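Side-chain contacts in telomeric DNA-binding factor trf1 (Schizosaccharomyces pombe, PDB 6K5S), which probably binds telomeric DNA repeats, its all-helical TRF-family domain being the part described here: residues Q134-A139 / S197-L202; D149-L154 / A188-L193; I100-L105 / Y206-F211. All blocks are in the same frame, centred on the assembly; numbering follows the deposited sequence.

Contact 1 of 3, residues Q134-A139 / S197-L202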
loop_
_atom_site.group_PDB
_atom_site.type_symbol
_atom_site.label_atom_id
_atom_site.label_comp_id
_atom_site.label_asym_id
_atom_site.label_seq_id
_atom_site.Cartn_x
_atom_site.Cartn_y
_atom_site.Cartn_z
ATOM N N GLN A 134 21.354 24.101 6.886
ATOM C CA GLN A 134 20.282 23.796 7.830
ATOM C C GLN A 134 20.688 22.699 8.810
ATOM O O GLN A 134 20.302 22.744 9.986
ATOM C CB GLN A 134 18.995 23.397 7.094
ATOM C CG GLN A 134 18.365 24.536 6.244
ATOM C CD GLN A 134 18.137 25.823 7.050
ATOM O OE1 GLN A 134 17.608 25.777 8.159
ATOM N NE2 GLN A 134 18.522 26.961 6.482
ATOM N N ALA A 135 21.435 21.686 8.354
ATOM C CA ALA A 135 21.911 20.684 9.308
ATOM C C ALA A 135 22.784 21.331 10.378
ATOM O O ALA A 135 22.688 20.987 11.560
ATOM C CB ALA A 135 22.678 19.570 8.595
ATOM N N TYR A 136 23.656 22.259 9.968
ATOM C CA TYR A 136 24.501 22.957 10.920
ATOM C C TYR A 136 23.658 23.745 11.917
ATOM O O TYR A 136 23.883 23.666 13.131
ATOM C CB TYR A 136 25.490 23.872 10.173
ATOM C CG TYR A 136 26.252 24.819 11.082
ATOM C CD1 TYR A 136 27.223 24.332 11.965
ATOM C CD2 TYR A 136 26.003 26.198 11.068
ATOM C CE1 TYR A 136 27.931 25.191 12.813
ATOM C CE2 TYR A 136 26.694 27.065 11.916
ATOM C CZ TYR A 136 27.677 26.548 12.780
ATOM O OH TYR A 136 28.387 27.380 13.619
ATOM N N ILE A 137 22.666 24.486 11.419
ATOM C CA ILE A 137 21.843 25.332 12.282
ATOM C C ILE A 137 21.046 24.482 13.257
ATOM O O ILE A 137 20.951 24.799 14.448
ATOM C CB ILE A 137 20.929 26.218 11.421
ATOM C CG1 ILE A 137 21.782 27.292 10.732
ATOM C CG2 ILE A 137 19.804 26.808 12.279
ATOM C CD1 ILE A 137 21.062 27.993 9.567
ATOM N N SER A 138 20.481 23.380 12.779
ATOM C CA SER A 138 19.762 22.485 13.687
ATOM C C SER A 138 20.705 21.851 14.707
ATOM O O SER A 138 20.378 21.770 15.898
ATOM C CB SER A 138 19.030 21.398 12.894
ATOM O OG SER A 138 18.452 20.443 13.786
ATOM N N ALA A 139 21.875 21.392 14.261
ATOM C CA ALA A 139 22.790 20.734 15.188
ATOM C C ALA A 139 23.231 21.702 16.277
ATOM O O ALA A 139 23.300 21.329 17.456
ATOM C CB ALA A 139 23.983 20.172 14.432
ATOM N N SER A 197 28.429 36.037 13.556
ATOM C CA SER A 197 28.140 36.395 14.922
ATOM C C SER A 197 26.985 37.381 14.867
ATOM O O SER A 197 27.031 38.311 14.049
ATOM C CB SER A 197 29.340 37.031 15.621
ATOM O OG SER A 197 28.983 37.502 16.908
ATOM N N PRO A 198 25.945 37.210 15.700
ATOM C CA PRO A 198 25.794 36.120 16.669
ATOM C C PRO A 198 25.285 34.821 16.022
ATOM O O PRO A 198 24.406 34.858 15.171
ATOM C CB PRO A 198 24.757 36.670 17.646
ATOM C CG PRO A 198 23.880 37.524 16.780
ATOM C CD PRO A 198 24.778 38.113 15.701
ATOM N N GLN A 199 25.822 33.690 16.468
ATOM C CA GLN A 199 25.474 32.397 15.885
ATOM C C GLN A 199 23.977 32.119 15.961
ATOM O O GLN A 199 23.397 31.549 15.029
ATOM C CB GLN A 199 26.263 31.301 16.591
ATOM C CG GLN A 199 27.699 31.245 16.171
ATOM C CD GLN A 199 27.868 30.588 14.808
ATOM O OE1 GLN A 199 27.317 29.524 14.561
ATOM N NE2 GLN A 199 28.629 31.226 13.924
ATOM N N GLU A 200 23.328 32.537 17.050
ATOM C CA GLU A 200 21.907 32.264 17.214
ATOM C C GLU A 200 21.062 32.964 16.152
ATOM O O GLU A 200 19.906 32.580 15.925
ATOM C CB GLU A 200 21.478 32.673 18.621
ATOM C CG GLU A 200 22.424 32.145 19.735
ATOM C CD GLU A 200 23.512 33.148 20.138
ATOM O OE1 GLU A 200 23.318 33.858 21.157
ATOM O OE2 GLU A 200 24.566 33.226 19.452
ATOM N N ALA A 201 21.613 33.962 15.476
ATOM C CA ALA A 201 20.899 34.660 14.417
ATOM C C ALA A 201 20.929 33.928 13.085
ATOM O O ALA A 201 20.297 34.398 12.128
ATOM C CB ALA A 201 21.484 36.064 14.217
ATOM N N LEU A 202 21.654 32.813 12.980
ATOM C CA LEU A 202 21.853 32.217 11.662
ATOM C C LEU A 202 20.536 31.749 11.049
ATOM O O LEU A 202 20.365 31.801 9.829
ATOM C CB LEU A 202 22.866 31.075 11.746
ATOM C CG LEU A 202 24.310 31.584 11.592
ATOM C CD1 LEU A 202 25.330 30.472 11.826
ATOM C CD2 LEU A 202 24.546 32.263 10.244
#
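Ile137 and Leu202 mark the closest backbone approach, their CA atoms 6.9 Å apart, where the C-terminal half of helix 122-141 runs past the loop and 3-10 turn 199-201 that lead into helix 202-205. Tyr136 reaches across with CG anti to the backbone N (chi1 170°), which carries its ring toward the turn, and its OH donates a 2.6 Å hydrogen bond to Gln199 OE1. The hydroxyl sits 38° out of the carbonyl plane, and ring and amide are turned steeply against each other. A bend at chi2 brings the Gln199 amide to this place, and its NE2 is held as well, by backbone carbonyls at the end of helix 177-195 and just beyond it, so both ends of the amide are engaged. Leu202 CD1 meets the ring at its edge, 3.7 Å from Tyr136 CE2. Beside it, Ile137 CG1 lies 4.1 Å from Leu202 CB, a branched apolar pair filling the space nearest the backbones. A phenylalanine at Tyr136 would keep the ring against Leu202 but would probably leave Gln199 OE1 without its donor and the turn less firmly tied. In this all-helical TRF-family domain the contact ties the turn between helices 177-195 and 202-205 to helix 122-141.

Contact 2 of 3, residues D149-L154 / A188-L193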
loop_
_atom_site.group_PDB
_atom_site.type_symbol
_atom_site.label_atom_id
_atom_site.label_comp_id
_atom_site.label_asym_id
_atom_site.label_seq_id
_atom_site.Cartn_x
_atom_site.Cartn_y
_atom_site.Cartn_z
ATOM N N ASP A 149 33.396 21.351 15.266
ATOM C CA ASP A 149 33.211 19.923 15.002
ATOM C C ASP A 149 32.065 19.685 14.026
ATOM O O ASP A 149 32.163 18.862 13.099
ATOM C CB ASP A 149 32.940 19.165 16.309
ATOM C CG ASP A 149 34.107 19.199 17.266
ATOM O OD1 ASP A 149 35.176 19.757 16.902
ATOM O OD2 ASP A 149 33.944 18.668 18.394
ATOM N N ILE A 150 30.944 20.359 14.257
ATOM C CA ILE A 150 29.793 20.231 13.368
ATOM C C ILE A 150 30.178 20.605 11.946
ATOM O O ILE A 150 29.872 19.889 10.978
ATOM C CB ILE A 150 28.636 21.107 13.879
ATOM C CG1 ILE A 150 28.383 20.781 15.345
ATOM C CG2 ILE A 150 27.424 20.929 12.988
ATOM C CD1 ILE A 150 27.054 21.159 15.818
ATOM N N LEU A 151 30.876 21.722 11.808
ATOM C CA LEU A 151 31.162 22.236 10.479
ATOM C C LEU A 151 32.131 21.333 9.738
ATOM O O LEU A 151 32.004 21.157 8.522
ATOM C CB LEU A 151 31.698 23.659 10.569
ATOM C CG LEU A 151 30.617 24.700 10.816
ATOM C CD1 LEU A 151 31.188 26.049 11.283
ATOM C CD2 LEU A 151 29.786 24.889 9.535
ATOM N N ASN A 152 33.106 20.751 10.450
ATOM C CA ASN A 152 34.068 19.881 9.787
ATOM C C ASN A 152 33.407 18.595 9.316
ATOM O O ASN A 152 33.836 18.011 8.315
ATOM C CB ASN A 152 35.251 19.573 10.714
ATOM C CG ASN A 152 36.255 20.718 10.792
ATOM O OD1 ASN A 152 36.214 21.674 10.007
ATOM N ND2 ASN A 152 37.155 20.635 11.766
ATOM N N ASP A 153 32.349 18.148 10.003
ATOM C CA ASP A 153 31.592 17.003 9.510
ATOM C C ASP A 153 30.762 17.382 8.295
ATOM O O ASP A 153 30.692 16.625 7.320
ATOM C CB ASP A 153 30.672 16.456 10.600
ATOM C CG ASP A 153 31.424 15.735 11.685
ATOM O OD1 ASP A 153 32.658 15.557 11.551
ATOM O OD2 ASP A 153 30.777 15.356 12.675
ATOM N N LEU A 154 30.117 18.546 8.341
ATOM C CA LEU A 154 29.159 18.882 7.299
ATOM C C LEU A 154 29.818 19.443 6.052
ATOM O O LEU A 154 29.250 19.326 4.965
ATOM C CB LEU A 154 28.141 19.880 7.833
ATOM C CG LEU A 154 27.081 19.247 8.725
ATOM C CD1 LEU A 154 26.269 20.354 9.365
ATOM C CD2 LEU A 154 26.189 18.280 7.939
ATOM N N ALA A 188 33.393 28.487 1.009
ATOM C CA ALA A 188 32.979 29.842 1.363
ATOM C C ALA A 188 31.839 29.843 2.376
ATOM O O ALA A 188 31.812 30.684 3.287
ATOM C CB ALA A 188 32.567 30.603 0.103
ATOM N N ARG A 189 30.875 28.924 2.226
ATOM C CA ARG A 189 29.758 28.868 3.163
ATOM C C ARG A 189 30.220 28.406 4.541
ATOM O O ARG A 189 29.755 28.924 5.569
ATOM C CB ARG A 189 28.657 27.952 2.610
ATOM C CG ARG A 189 27.506 27.716 3.570
ATOM C CD ARG A 189 26.760 29.014 3.851
ATOM N NE ARG A 189 26.241 29.621 2.623
ATOM C CZ ARG A 189 25.041 29.371 2.109
ATOM N NH1 ARG A 189 24.218 28.501 2.693
ATOM N NH2 ARG A 189 24.660 29.980 0.994
ATOM N N LYS A 190 31.157 27.457 4.585
ATOM C CA LYS A 190 31.704 27.018 5.867
ATOM C C LYS A 190 32.341 28.185 6.617
ATOM O O LYS A 190 32.078 28.392 7.807
ATOM C CB LYS A 190 32.715 25.894 5.639
ATOM C CG LYS A 190 33.140 25.147 6.885
ATOM C CD LYS A 190 34.358 24.282 6.592
ATOM C CE LYS A 190 34.596 23.292 7.711
ATOM N NZ LYS A 190 35.913 22.604 7.576
ATOM N N GLU A 191 33.160 28.976 5.921
ATOM C CA GLU A 191 33.820 30.109 6.557
ATOM C C GLU A 191 32.802 31.132 7.043
ATOM O O GLU A 191 32.877 31.601 8.185
ATOM C CB GLU A 191 34.810 30.747 5.576
ATOM C CG GLU A 191 35.208 32.187 5.923
ATOM C CD GLU A 191 36.559 32.573 5.336
ATOM O OE1 GLU A 191 36.999 31.898 4.376
ATOM O OE2 GLU A 191 37.180 33.543 5.832
ATOM N N ARG A 192 31.838 31.500 6.190
ATOM C CA ARG A 192 30.805 32.434 6.628
ATOM C C ARG A 192 30.082 31.911 7.861
ATOM O O ARG A 192 29.786 32.672 8.793
ATOM C CB ARG A 192 29.811 32.705 5.498
ATOM C CG ARG A 192 28.513 33.330 5.991
ATOM C CD ARG A 192 27.802 34.124 4.919
ATOM N NE ARG A 192 28.328 35.479 4.832
ATOM C CZ ARG A 192 29.244 35.850 3.949
ATOM N NH1 ARG A 192 29.679 37.099 3.929
ATOM N NH2 ARG A 192 29.723 34.958 3.087
ATOM N N LEU A 193 29.812 30.604 7.899
ATOM C CA LEU A 193 29.087 30.051 9.033
ATOM C C LEU A 193 29.941 30.077 10.294
ATOM O O LEU A 193 29.437 30.386 11.382
ATOM C CB LEU A 193 28.623 28.624 8.710
ATOM C CG LEU A 193 27.443 28.531 7.733
ATOM C CD1 LEU A 193 27.167 27.083 7.391
ATOM C CD2 LEU A 193 26.176 29.203 8.249
#
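Lys190 of helix 177-195 stretches across to Leu151 and Asn152 of helix 147-154, and its side chain can be followed atom by atom. From CB, CG leaves anti to the backbone N (chi1 -168°), and every later torsion is extended too, which makes CG and CD an arm spanning the gap between the helices. CE is the first atom to arrive: Lys190 CE lies 3.2 Å from Asn152 OD1. The same CE is 3.5 Å from the backbone O of Leu151 and also touches Leu151 CB, resting its methylene on the flank of the opposite helix. At the tip, NZ donates a hydrogen bond of 2.6 Å to OD1 of Asn152, an exposed residue. The donor is tilted 20° from the carbonyl plane. NZ also makes a weak hydrogen bond to the carbonyl of Phe155, just past the end of helix 147-154. Lysine suits the place because it combines a long apolar shaft with a charged end that can stay near the surface; asparagine supplies a neutral oxygen acceptor for it.

The two segments run almost antiparallel, at 171°, with their axes 10.7 Å apart, an antiparallel pair within the all-helical TRF-family domain. On the more buried side, leucine answers leucine: Leu151 CD2 packs 4.0 Å from Leu193 CB, and Leu193 CD1 comes equally near the same methyl. Leucine's forked end lets one methyl fill this space while the CG side of Leu151 packs on Tyr136 of helix 122-141. Leu193 in turn touches Phe155 and Tyr206, which carries the apolar layer beyond the pair.

Contact 3 of 3, residues I100-L105 / Y206-F211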
loop_
_atom_site.group_PDB
_atom_site.type_symbol
_atom_site.label_atom_id
_atom_site.label_comp_id
_atom_site.label_asym_id
_atom_site.label_seq_id
_atom_site.Cartn_x
_atom_site.Cartn_y
_atom_site.Cartn_z
ATOM N N ILE A 100 13.698 11.561 10.219
ATOM C CA ILE A 100 15.025 11.269 9.695
ATOM C C ILE A 100 15.907 12.475 9.990
ATOM O O ILE A 100 15.615 13.591 9.552
ATOM C CB ILE A 100 14.981 10.934 8.192
ATOM C CG1 ILE A 100 14.045 9.736 7.991
ATOM C CG2 ILE A 100 16.376 10.635 7.659
ATOM C CD1 ILE A 100 13.859 9.280 6.556
ATOM N N GLY A 101 16.949 12.257 10.769
ATOM C CA GLY A 101 17.750 13.361 11.251
ATOM C C GLY A 101 18.570 13.993 10.146
ATOM O O GLY A 101 18.791 13.414 9.082
ATOM N N PHE A 102 18.999 15.227 10.400
ATOM C CA PHE A 102 19.769 15.959 9.400
ATOM C C PHE A 102 21.073 15.253 9.056
ATOM O O PHE A 102 21.528 15.333 7.912
ATOM C CB PHE A 102 20.065 17.375 9.890
ATOM C CG PHE A 102 18.962 18.356 9.627
ATOM C CD1 PHE A 102 18.688 18.786 8.338
ATOM C CD2 PHE A 102 18.220 18.877 10.679
ATOM C CE1 PHE A 102 17.672 19.717 8.092
ATOM C CE2 PHE A 102 17.216 19.821 10.444
ATOM C CZ PHE A 102 16.931 20.226 9.147
ATOM N N PHE A 103 21.680 14.545 10.011
ATOM C CA PHE A 103 22.893 13.798 9.695
ATOM C C PHE A 103 22.638 12.814 8.560
ATOM O O PHE A 103 23.466 12.686 7.653
ATOM C CB PHE A 103 23.415 13.054 10.932
ATOM C CG PHE A 103 24.575 12.128 10.639
ATOM C CD1 PHE A 103 24.365 10.850 10.120
ATOM C CD2 PHE A 103 25.877 12.548 10.856
ATOM C CE1 PHE A 103 25.437 10.013 9.835
ATOM C CE2 PHE A 103 26.947 11.723 10.578
ATOM C CZ PHE A 103 26.727 10.451 10.062
ATOM N N HIS A 104 21.491 12.115 8.590
ATOM C CA HIS A 104 21.194 11.128 7.560
ATOM C C HIS A 104 20.773 11.781 6.259
ATOM O O HIS A 104 21.032 11.221 5.186
ATOM C CB HIS A 104 20.093 10.169 8.016
ATOM C CG HIS A 104 20.565 9.158 9.005
ATOM N ND1 HIS A 104 20.015 9.038 10.262
ATOM C CD2 HIS A 104 21.569 8.254 8.942
ATOM C CE1 HIS A 104 20.645 8.081 10.924
ATOM N NE2 HIS A 104 21.592 7.590 10.146
ATOM N N LEU A 105 20.077 12.919 6.330
ATOM C CA LEU A 105 19.745 13.649 5.111
ATOM C C LEU A 105 21.016 14.068 4.374
ATOM O O LEU A 105 21.140 13.880 3.155
ATOM C CB LEU A 105 18.870 14.859 5.443
ATOM C CG LEU A 105 17.491 14.524 6.018
ATOM C CD1 LEU A 105 16.626 15.761 6.143
ATOM C CD2 LEU A 105 16.795 13.458 5.192
ATOM N N TYR A 206 19.488 32.360 7.342
ATOM C CA TYR A 206 19.173 31.247 6.450
ATOM C C TYR A 206 17.880 30.627 6.964
ATOM O O TYR A 206 17.900 29.566 7.612
ATOM C CB TYR A 206 20.319 30.236 6.396
ATOM C CG TYR A 206 21.635 30.817 5.908
ATOM C CD1 TYR A 206 21.869 31.042 4.558
ATOM C CD2 TYR A 206 22.645 31.119 6.807
ATOM C CE1 TYR A 206 23.082 31.558 4.117
ATOM C CE2 TYR A 206 23.852 31.637 6.384
ATOM C CZ TYR A 206 24.065 31.863 5.043
ATOM O OH TYR A 206 25.279 32.382 4.650
ATOM N N PRO A 207 16.735 31.276 6.715
ATOM C CA PRO A 207 15.473 30.800 7.287
ATOM C C PRO A 207 15.079 29.436 6.740
ATOM O O PRO A 207 15.324 29.105 5.577
ATOM C CB PRO A 207 14.463 31.880 6.868
ATOM C CG PRO A 207 15.026 32.444 5.600
ATOM C CD PRO A 207 16.533 32.426 5.810
ATOM N N TRP A 208 14.463 28.638 7.614
ATOM C CA TRP A 208 14.013 27.307 7.218
ATOM C C TRP A 208 13.004 27.384 6.079
ATOM O O TRP A 208 13.124 26.670 5.074
ATOM C CB TRP A 208 13.419 26.594 8.425
ATOM C CG TRP A 208 12.849 25.247 8.137
ATOM C CD1 TRP A 208 11.539 24.886 8.190
ATOM C CD2 TRP A 208 13.579 24.069 7.783
ATOM N NE1 TRP A 208 11.401 23.545 7.887
ATOM C CE2 TRP A 208 12.644 23.023 7.637
ATOM C CE3 TRP A 208 14.931 23.802 7.563
ATOM C CZ2 TRP A 208 13.022 21.727 7.285
ATOM C CZ3 TRP A 208 15.314 22.517 7.234
ATOM C CH2 TRP A 208 14.361 21.494 7.083
ATOM N N GLY A 209 12.017 28.270 6.209
ATOM C CA GLY A 209 11.000 28.395 5.176
ATOM C C GLY A 209 11.586 28.583 3.795
ATOM O O GLY A 209 11.104 28.004 2.819
ATOM N N LYS A 210 12.667 29.360 3.697
ATOM C CA LYS A 210 13.324 29.513 2.408
ATOM C C LYS A 210 13.934 28.196 1.937
ATOM O O LYS A 210 13.868 27.867 0.745
ATOM C CB LYS A 210 14.387 30.609 2.484
ATOM C CG LYS A 210 14.868 31.063 1.127
ATOM C CD LYS A 210 15.902 32.186 1.250
ATOM C CE LYS A 210 17.247 31.744 0.709
ATOM N NZ LYS A 210 17.163 31.383 -0.727
ATOM N N PHE A 211 14.527 27.415 2.845
ATOM C CA PHE A 211 15.059 26.131 2.394
ATOM C C PHE A 211 13.935 25.195 1.979
ATOM O O PHE A 211 14.061 24.459 0.994
ATOM C CB PHE A 211 15.924 25.478 3.478
ATOM C CG PHE A 211 16.377 24.089 3.114
ATOM C CD1 PHE A 211 17.321 23.900 2.130
ATOM C CD2 PHE A 211 15.825 22.980 3.730
ATOM C CE1 PHE A 211 17.737 22.626 1.780
ATOM C CE2 PHE A 211 16.229 21.695 3.380
ATOM C CZ PHE A 211 17.182 21.518 2.408
#
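Phe102 and Trp208 reach for each other from opposite directions, and only the far ends of their rings meet. The planes stand at 90°, with the centre of the phenyl ring 5.6 Å from that of the indole's six-membered ring. Phe102 presents its edge: CZ lies 3.4 Å from Trp208 CZ3, which falls in the plane of the phenyl ring. Trp208 CH2 is almost as near to the same CZ. Seen from the indole, the approach is oblique. Trp208 owes its reach to CG standing anti to the backbone N (chi1 177°), which swings the six-membered ring out to the phenyl.

Large aromatics suit a place where the backbones are far apart, the CA atoms of Phe102 and Trp208 being 12.9 Å from each other. Both residues open helices, 102-113 and 208-222, in the all-helical TRF domain, and the pair bridges their N-terminal ends. Gly101 and Pro207 occupy the preceding N-cap positions. Helix 122-141 supplies neighbours of the aromatic pair, with Gln134 against Trp208. Ala135 lies against the CB of Phe102 and Ser138 against the ring at CE2; both are small enough to let Phe102 lie close to that helix.

Helix 122-141 ties the set together. Contacts 1 and 2 have centres about 11 Å apart and share a packed boundary: Tyr136 CE1 lies 3.4 Å from Leu151 CG, while Gln199 NE2 reaches Leu193 O in a probable hydrogen bond of 2.8 Å. Contact 3 is also about 11 Å, centre to centre, from contact 1, joined through Gln134 NE2, 2.9 Å from Tyr206 O, probably a hydrogen bond. Contacts 2 and 3 are about 15 Å apart between centres, yet Tyr206 still packs on Arg189, Arg192 and Leu193. In sequence, contact 3 encloses contact 1, which encloses contact 2, so successively shorter chain excursions are closed within the one helical domain.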